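Local coordinates for transcriptional regulator, LacI family (Burkholderia phymatum, PDB 2RGY), which probably represses transcription as a LacI-family regulator, its periplasmic-binding-protein-like part sensing a small effector, likely a sugar, at residues L131-D142 with V164-S172; V215-D226 with V274-R282. All blocks are in the same frame, centred on the assembly; numbering follows the deposited sequence.

Overall arrangement
Running from the N terminus, the chain first builds a parallel five-stranded sheet, then a mixed six-stranded sheet to which both contacts belong. Contact 1 closes first: strand 131-135 leads into helix 141-155 and the chain returns beside it as edge strand 166-168, a beta-alpha-beta unit. Contact 2 opens later and closes with 274-282, which finishes edge strand 273-275 and runs on beside strand 220-223; it joins that strand and the turn after it to the last modelled part of the chain. The loops follow in series, neither nested nor crossed. Strand 192-195 lies between 131-135 and 220-223. The centres of the two contacts are about 18 Å apart, their nearest atoms about 6 Å.

Contact 1 of 2, residues L131-D142 with V164-S172; sequences LAVISGPFTASD and VPLIESDFS
Val133 O accepts the backbone N-H of Ile167 at 2.9 Å, and Val133 N donates in turn to Pro165 O; Ser135 N continues the pattern to Ile167 O. Strands 131-135 and 166-168 thus run parallel, their short axes 8° apart. On one face of the sheet, Leu166 lies alongside Val133 and presses CD2 against Val133 CB at 3.3 Å, a tight fit, while Phe150 of helix 141-155 covers the valine. On the other face, Ile134 and Ile167 pack on helix 173-186.

Past the strands, Phe171 lies with Gly136 CA over one face of its ring, 3.9 Å from the centroid. Glycine suits that place because a CB would run into the ring. Pro137 CD lies 3.9 Å from Phe171 CE2, and the two side chains meet at about a right angle. Next to the ring, Asp170 OD1 accepts from Ser172 N in an Asx turn, and Ser172 OG caps the following helix at Gly175 N.

From the last residue of strand 166-168, Glu168 reaches over Phe138 in the loop after strand 131-135. With CG anti to the backbone N (chi1 -164°) and the chain extended, Glu168 CG sits over the ring centre, 3.6 Å from the Phe138 centroid, and the carboxylate stacks 18° from the ring plane. Leu166 CD1 meets the same ring at its edge, 3.5 Å from Phe138 CZ. Glu168 OE2 accepts from Phe138 N at 3.2 Å, above the carboxylate plane. Backbone bonds thus bind the beta-alpha-beta unit, while an acidic side chain, using both its methylenes and its charge, holds the exposed loop after its first strand.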
# COMPACT_ATOMS: atom_id res chain seq x y z
N LEU A 131 0.91 18.15 24.49
CA LEU A 131 1.00 17.19 23.41
C LEU A 131 0.35 15.86 23.76
O LEU A 131 0.07 15.58 24.92
CB LEU A 131 2.48 16.97 23.08
CG LEU A 131 3.29 18.26 22.96
CD1 LEU A 131 4.76 17.97 23.06
CD2 LEU A 131 2.95 18.94 21.64
N ALA A 132 0.13 15.04 22.73
CA ALA A 132 -0.47 13.72 22.88
C ALA A 132 0.25 12.76 21.93
O ALA A 132 0.81 13.19 20.92
CB ALA A 132 -1.97 13.77 22.56
N VAL A 133 0.23 11.47 22.24
CA VAL A 133 0.89 10.49 21.40
C VAL A 133 0.09 9.21 21.17
O VAL A 133 -0.52 8.67 22.09
CB VAL A 133 2.25 10.06 21.99
CG1 VAL A 133 2.91 9.05 21.07
CG2 VAL A 133 3.16 11.27 22.21
N ILE A 134 0.09 8.75 19.92
CA ILE A 134 -0.57 7.50 19.56
C ILE A 134 0.59 6.66 19.05
O ILE A 134 1.15 6.96 18.00
CB ILE A 134 -1.61 7.70 18.43
CG1 ILE A 134 -2.81 8.48 18.95
CG2 ILE A 134 -2.05 6.34 17.89
CD1 ILE A 134 -3.85 8.79 17.90
N SER A 135 0.97 5.64 19.80
CA SER A 135 2.11 4.82 19.39
C SER A 135 1.78 3.43 18.88
O SER A 135 0.61 3.05 18.74
CB SER A 135 3.10 4.70 20.55
OG SER A 135 2.76 3.63 21.43
N GLY A 136 2.84 2.69 18.57
CA GLY A 136 2.69 1.33 18.11
C GLY A 136 2.79 0.47 19.35
O GLY A 136 2.81 1.01 20.46
N PRO A 137 2.86 -0.86 19.21
CA PRO A 137 2.96 -1.70 20.40
C PRO A 137 4.18 -1.36 21.24
O PRO A 137 5.26 -1.08 20.72
CB PRO A 137 3.03 -3.12 19.82
CG PRO A 137 3.54 -2.92 18.42
CD PRO A 137 2.82 -1.67 17.99
N PHE A 138 3.99 -1.38 22.56
CA PHE A 138 5.06 -1.08 23.49
C PHE A 138 6.19 -2.10 23.39
O PHE A 138 7.32 -1.81 23.80
CB PHE A 138 4.52 -1.03 24.92
CG PHE A 138 3.70 0.21 25.22
CD1 PHE A 138 2.93 0.28 26.38
CD2 PHE A 138 3.71 1.31 24.34
CE1 PHE A 138 2.17 1.42 26.67
CE2 PHE A 138 2.96 2.46 24.61
CZ PHE A 138 2.18 2.52 25.78
N THR A 139 5.88 -3.28 22.86
CA THR A 139 6.89 -4.33 22.71
C THR A 139 7.73 -4.21 21.43
O THR A 139 8.65 -5.01 21.21
CB THR A 139 6.25 -5.74 22.74
OG1 THR A 139 5.16 -5.81 21.81
CG2 THR A 139 5.77 -6.08 24.16
N ALA A 140 7.42 -3.24 20.58
CA ALA A 140 8.19 -3.04 19.35
C ALA A 140 9.37 -2.14 19.69
O ALA A 140 9.17 -0.99 20.09
CB ALA A 140 7.32 -2.40 18.27
N SER A 141 10.59 -2.65 19.54
CA SER A 141 11.79 -1.88 19.87
C SER A 141 11.92 -0.60 19.04
O SER A 141 12.41 0.41 19.54
CB SER A 141 13.05 -2.73 19.71
OG SER A 141 13.32 -3.03 18.35
N ASP A 142 11.51 -0.64 17.78
CA ASP A 142 11.60 0.55 16.95
C ASP A 142 10.66 1.62 17.52
O ASP A 142 10.91 2.82 17.38
CB ASP A 142 11.21 0.22 15.51
CG ASP A 142 9.91 -0.55 15.42
OD1 ASP A 142 9.74 -1.53 16.19
OD2 ASP A 142 9.06 -0.20 14.57
N VAL A 164 1.89 13.21 29.67
CA VAL A 164 1.48 13.19 28.27
C VAL A 164 0.58 12.01 27.91
O VAL A 164 0.97 10.85 28.06
CB VAL A 164 2.72 13.16 27.34
CG1 VAL A 164 2.30 13.04 25.88
CG2 VAL A 164 3.55 14.42 27.55
N PRO A 165 -0.65 12.29 27.45
CA PRO A 165 -1.55 11.19 27.08
C PRO A 165 -0.89 10.33 25.99
O PRO A 165 -0.43 10.84 24.96
CB PRO A 165 -2.81 11.91 26.60
CG PRO A 165 -2.34 13.30 26.26
CD PRO A 165 -1.33 13.59 27.34
N LEU A 166 -0.85 9.03 26.23
CA LEU A 166 -0.23 8.08 25.32
C LEU A 166 -1.16 6.88 25.12
O LEU A 166 -1.46 6.15 26.06
CB LEU A 166 1.10 7.62 25.93
CG LEU A 166 2.14 6.80 25.16
CD1 LEU A 166 1.45 5.65 24.47
CD2 LEU A 166 2.88 7.66 24.15
N ILE A 167 -1.61 6.68 23.88
CA ILE A 167 -2.49 5.56 23.56
C ILE A 167 -1.67 4.50 22.82
O ILE A 167 -1.10 4.80 21.78
CB ILE A 167 -3.65 5.98 22.64
CG1 ILE A 167 -4.31 7.27 23.15
CG2 ILE A 167 -4.68 4.88 22.57
CD1 ILE A 167 -5.04 7.11 24.48
N GLU A 168 -1.61 3.29 23.35
CA GLU A 168 -0.87 2.22 22.69
C GLU A 168 -1.75 1.68 21.56
O GLU A 168 -2.93 1.41 21.77
CB GLU A 168 -0.54 1.09 23.67
CG GLU A 168 0.55 0.14 23.17
CD GLU A 168 0.61 -1.17 23.95
OE1 GLU A 168 0.25 -1.18 25.15
OE2 GLU A 168 1.03 -2.19 23.37
N SER A 169 -1.17 1.53 20.37
CA SER A 169 -1.92 1.00 19.24
C SER A 169 -1.11 -0.06 18.48
O SER A 169 -0.12 -0.56 19.00
CB SER A 169 -2.34 2.13 18.30
OG SER A 169 -3.32 1.67 17.39
N ASP A 170 -1.52 -0.38 17.25
CA ASP A 170 -0.83 -1.43 16.50
C ASP A 170 -0.29 -1.10 15.12
O ASP A 170 -0.02 -2.00 14.34
CB ASP A 170 -1.76 -2.64 16.38
CG ASP A 170 -3.02 -2.33 15.61
OD1 ASP A 170 -3.12 -1.20 15.06
OD2 ASP A 170 -3.91 -3.20 15.52
N PHE A 171 -0.12 0.19 14.81
CA PHE A 171 0.38 0.61 13.49
C PHE A 171 -0.60 0.45 12.32
O PHE A 171 -0.26 0.83 11.19
CB PHE A 171 1.67 -0.16 13.10
CG PHE A 171 2.89 0.25 13.88
CD1 PHE A 171 3.18 1.59 14.13
CD2 PHE A 171 3.79 -0.72 14.32
CE1 PHE A 171 4.35 1.97 14.80
CE2 PHE A 171 4.96 -0.36 15.00
CZ PHE A 171 5.24 0.99 15.24
N SER A 172 -1.78 -0.10 12.57
CA SER A 172 -2.76 -0.29 11.49
C SER A 172 -3.75 0.86 11.33
O SER A 172 -3.91 1.67 12.24
CB SER A 172 -3.57 -1.57 11.73
OG SER A 172 -4.40 -1.41 12.87

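Contact 2 of 2, residues V215-D226 with V274-R282; sequences VPGDVSVIGYDD and VSMRASVAR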
# COMPACT_ATOMS: atom_id res chain seq x y z
N VAL A 215 -7.19 20.75 11.20
CA VAL A 215 -5.78 20.45 11.22
C VAL A 215 -5.18 21.25 10.08
O VAL A 215 -5.61 21.11 8.94
CB VAL A 215 -5.54 18.94 10.99
CG1 VAL A 215 -4.05 18.65 10.95
CG2 VAL A 215 -6.21 18.14 12.08
N PRO A 216 -4.18 22.10 10.36
CA PRO A 216 -3.54 22.38 11.65
C PRO A 216 -4.30 23.39 12.52
O PRO A 216 -3.81 23.77 13.59
CB PRO A 216 -2.18 22.93 11.24
CG PRO A 216 -2.55 23.76 10.03
CD PRO A 216 -3.51 22.84 9.27
N GLY A 217 -5.46 23.83 12.05
CA GLY A 217 -6.23 24.80 12.82
C GLY A 217 -6.24 24.59 14.32
O GLY A 217 -5.58 25.32 15.06
N ASP A 218 -6.98 23.58 14.78
CA ASP A 218 -7.09 23.28 16.20
C ASP A 218 -6.04 22.29 16.69
O ASP A 218 -5.62 22.34 17.85
CB ASP A 218 -8.47 22.72 16.51
CG ASP A 218 -9.59 23.58 15.96
OD1 ASP A 218 -9.53 24.82 16.15
OD2 ASP A 218 -10.54 23.02 15.36
N VAL A 219 -5.62 21.38 15.82
CA VAL A 219 -4.64 20.38 16.19
C VAL A 219 -3.57 20.18 15.13
O VAL A 219 -3.89 20.06 13.95
CB VAL A 219 -5.30 19.01 16.44
CG1 VAL A 219 -4.24 17.97 16.77
CG2 VAL A 219 -6.29 19.11 17.58
N SER A 220 -2.32 20.17 15.56
CA SER A 220 -1.20 19.96 14.65
C SER A 220 -0.84 18.49 14.77
O SER A 220 -0.72 17.97 15.87
CB SER A 220 -0.01 20.83 15.06
OG SER A 220 -0.23 22.18 14.69
N VAL A 221 -0.70 17.83 13.64
CA VAL A 221 -0.41 16.40 13.62
C VAL A 221 0.86 16.08 12.86
O VAL A 221 1.06 16.54 11.75
CB VAL A 221 -1.58 15.62 12.95
CG1 VAL A 221 -1.29 14.12 12.96
CG2 VAL A 221 -2.89 15.93 13.66
N ILE A 222 1.74 15.28 13.46
CA ILE A 222 2.96 14.90 12.77
C ILE A 222 3.08 13.38 12.73
O ILE A 222 2.89 12.71 13.74
CB ILE A 222 4.21 15.48 13.44
CG1 ILE A 222 5.45 15.05 12.66
CG2 ILE A 222 4.30 15.03 14.88
CD1 ILE A 222 6.71 15.83 13.02
N GLY A 223 3.39 12.84 11.56
CA GLY A 223 3.51 11.40 11.42
C GLY A 223 4.93 10.89 11.47
O GLY A 223 5.85 11.63 11.82
N TYR A 224 5.13 9.63 11.10
CA TYR A 224 6.46 9.04 11.14
C TYR A 224 6.58 8.03 10.00
O TYR A 224 5.68 7.23 9.78
CB TYR A 224 6.65 8.34 12.49
CG TYR A 224 8.08 8.08 12.87
CD1 TYR A 224 8.76 8.95 13.72
CD2 TYR A 224 8.74 6.94 12.44
CE1 TYR A 224 10.07 8.69 14.13
CE2 TYR A 224 10.05 6.66 12.83
CZ TYR A 224 10.72 7.54 13.68
OH TYR A 224 12.00 7.25 14.10
N ASP A 225 7.71 8.09 9.29
CA ASP A 225 8.05 7.24 8.15
C ASP A 225 8.22 8.10 6.90
O ASP A 225 9.22 8.01 6.20
CB ASP A 225 6.97 6.18 7.84
CG ASP A 225 6.92 5.04 8.86
OD1 ASP A 225 7.93 4.78 9.54
OD2 ASP A 225 5.86 4.38 8.97
N ASP A 226 7.21 8.94 6.66
CA ASP A 226 7.13 9.82 5.49
C ASP A 226 6.85 8.91 4.31
O ASP A 226 7.49 8.97 3.25
CB ASP A 226 8.42 10.62 5.25
CG ASP A 226 8.25 11.67 4.15
OD1 ASP A 226 7.09 12.05 3.87
OD2 ASP A 226 9.26 12.14 3.59
N VAL A 274 12.87 15.96 8.76
CA VAL A 274 11.43 16.15 8.85
C VAL A 274 10.89 16.72 7.56
O VAL A 274 11.39 17.73 7.06
CB VAL A 274 11.05 17.08 10.00
CG1 VAL A 274 9.57 17.38 9.96
CG2 VAL A 274 11.39 16.42 11.32
N SER A 275 9.88 16.06 7.00
CA SER A 275 9.28 16.53 5.77
C SER A 275 8.13 17.45 6.16
O SER A 275 7.04 16.99 6.49
CB SER A 275 8.78 15.34 4.95
OG SER A 275 9.87 14.50 4.63
N MSE A 276 8.39 18.75 6.14
CA MSE A 276 7.39 19.74 6.51
C MSE A 276 6.34 19.91 5.43
O MSE A 276 6.66 20.25 4.29
CB MSE A 276 8.04 21.10 6.78
CG MSE A 276 8.74 21.23 8.13
SE MSE A 276 7.65 21.15 9.59
CE MSE A 276 6.34 22.24 9.12
N ARG A 277 5.09 19.66 5.78
CA ARG A 277 4.00 19.81 4.82
C ARG A 277 2.97 20.77 5.40
O ARG A 277 3.35 21.86 5.83
CB ARG A 277 3.41 18.44 4.47
CG ARG A 277 4.47 17.52 3.84
CD ARG A 277 3.87 16.54 2.84
NE ARG A 277 4.90 15.74 2.16
CZ ARG A 277 5.56 14.74 2.73
NH1 ARG A 277 5.33 14.41 3.99
NH2 ARG A 277 6.46 14.07 2.03
N ALA A 278 1.71 20.37 5.47
CA ALA A 278 0.70 21.30 5.98
C ALA A 278 -0.08 20.91 7.22
O ALA A 278 -1.03 21.61 7.59
CB ALA A 278 -0.27 21.65 4.85
N SER A 279 0.30 19.82 7.89
CA SER A 279 -0.45 19.39 9.06
C SER A 279 0.05 19.98 10.38
O SER A 279 -0.56 19.77 11.42
CB SER A 279 -0.45 17.87 9.16
OG SER A 279 0.86 17.40 9.30
N VAL A 280 1.17 20.70 10.34
CA VAL A 280 1.70 21.32 11.55
C VAL A 280 1.76 22.85 11.39
O VAL A 280 2.31 23.35 10.41
CB VAL A 280 3.11 20.79 11.90
CG1 VAL A 280 3.64 21.50 13.16
CG2 VAL A 280 3.06 19.29 12.13
N ALA A 281 1.18 23.57 12.35
CA ALA A 281 1.16 25.03 12.33
C ALA A 281 1.38 25.56 13.74
O ALA A 281 1.37 24.79 14.70
CB ALA A 281 -0.17 25.54 11.77
N ARG A 282 1.59 26.86 13.88
CA ARG A 282 1.81 27.45 15.20
C ARG A 282 0.55 27.44 16.06
O ARG A 282 -0.55 27.66 15.50
CB ARG A 282 2.33 28.88 15.03
CG ARG A 282 2.62 29.61 16.33
CD ARG A 282 3.98 30.28 16.27
NE ARG A 282 4.83 29.77 17.34
CZ ARG A 282 6.03 29.24 17.15
NH1 ARG A 282 6.56 29.17 15.92
NH2 ARG A 282 6.70 28.78 18.19
O HOH W 1 -3.47 27.44 16.56
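Ser279 joins the two segments most closely: its OG gives a short 2.6 Å bond to Val221 O, and its backbone O accepts from Val221 N at 3.0 Å. The small side chain places OG between the backbone N and the carbonyl carbon (chi1 62°), where it also accepts from Thr238 N. One serine therefore serves both polar groups of Val221 on strand 220-223. Beside it, Val280 CG2 touches Val221 O and, more loosely, Ile222 CB, and helix 112-125 covers the isoleucine. Pro216, which follows a cis peptide bond, presses CB to within 3.3 Å of Ala281 CB; the small alanine methyl lets the proline ring come this close, a tight contact.

The outer parts of the contact are looser. Ala278 is exposed and reaches Pro216 through its backbone O, while near Arg282, itself exposed, a water bridges that residue's O to Gly217 O, weakly on the glycine side.

At the far end, Asp226 leaves its backbone with CG anti to N (chi1 -172°) and meets two polar residues that follow strand 273-275 or end it. Arg277 approaches end-on, NH2 at 2.8 Å and NH1 at 2.9 Å from the single oxygen Asp226 OD1, which lies in the guanidinium plane; the carboxylate is turned 45° from that plane. NH2 uses the syn lone pair of OD1. Ser275 OG donates to the other oxygen, Asp226 OD2, from above the carboxylate plane at 2.7 Å, and His241 ND1 is a further partner of OD2. Arg277 NH1 is also bound by Leu237 O. With Arg277 and Ser275 dividing its two oxygens, the buried carboxylate is probably stabilised in its charged form, and it links the turn after strand 220-223 to the chain's C-terminal segment.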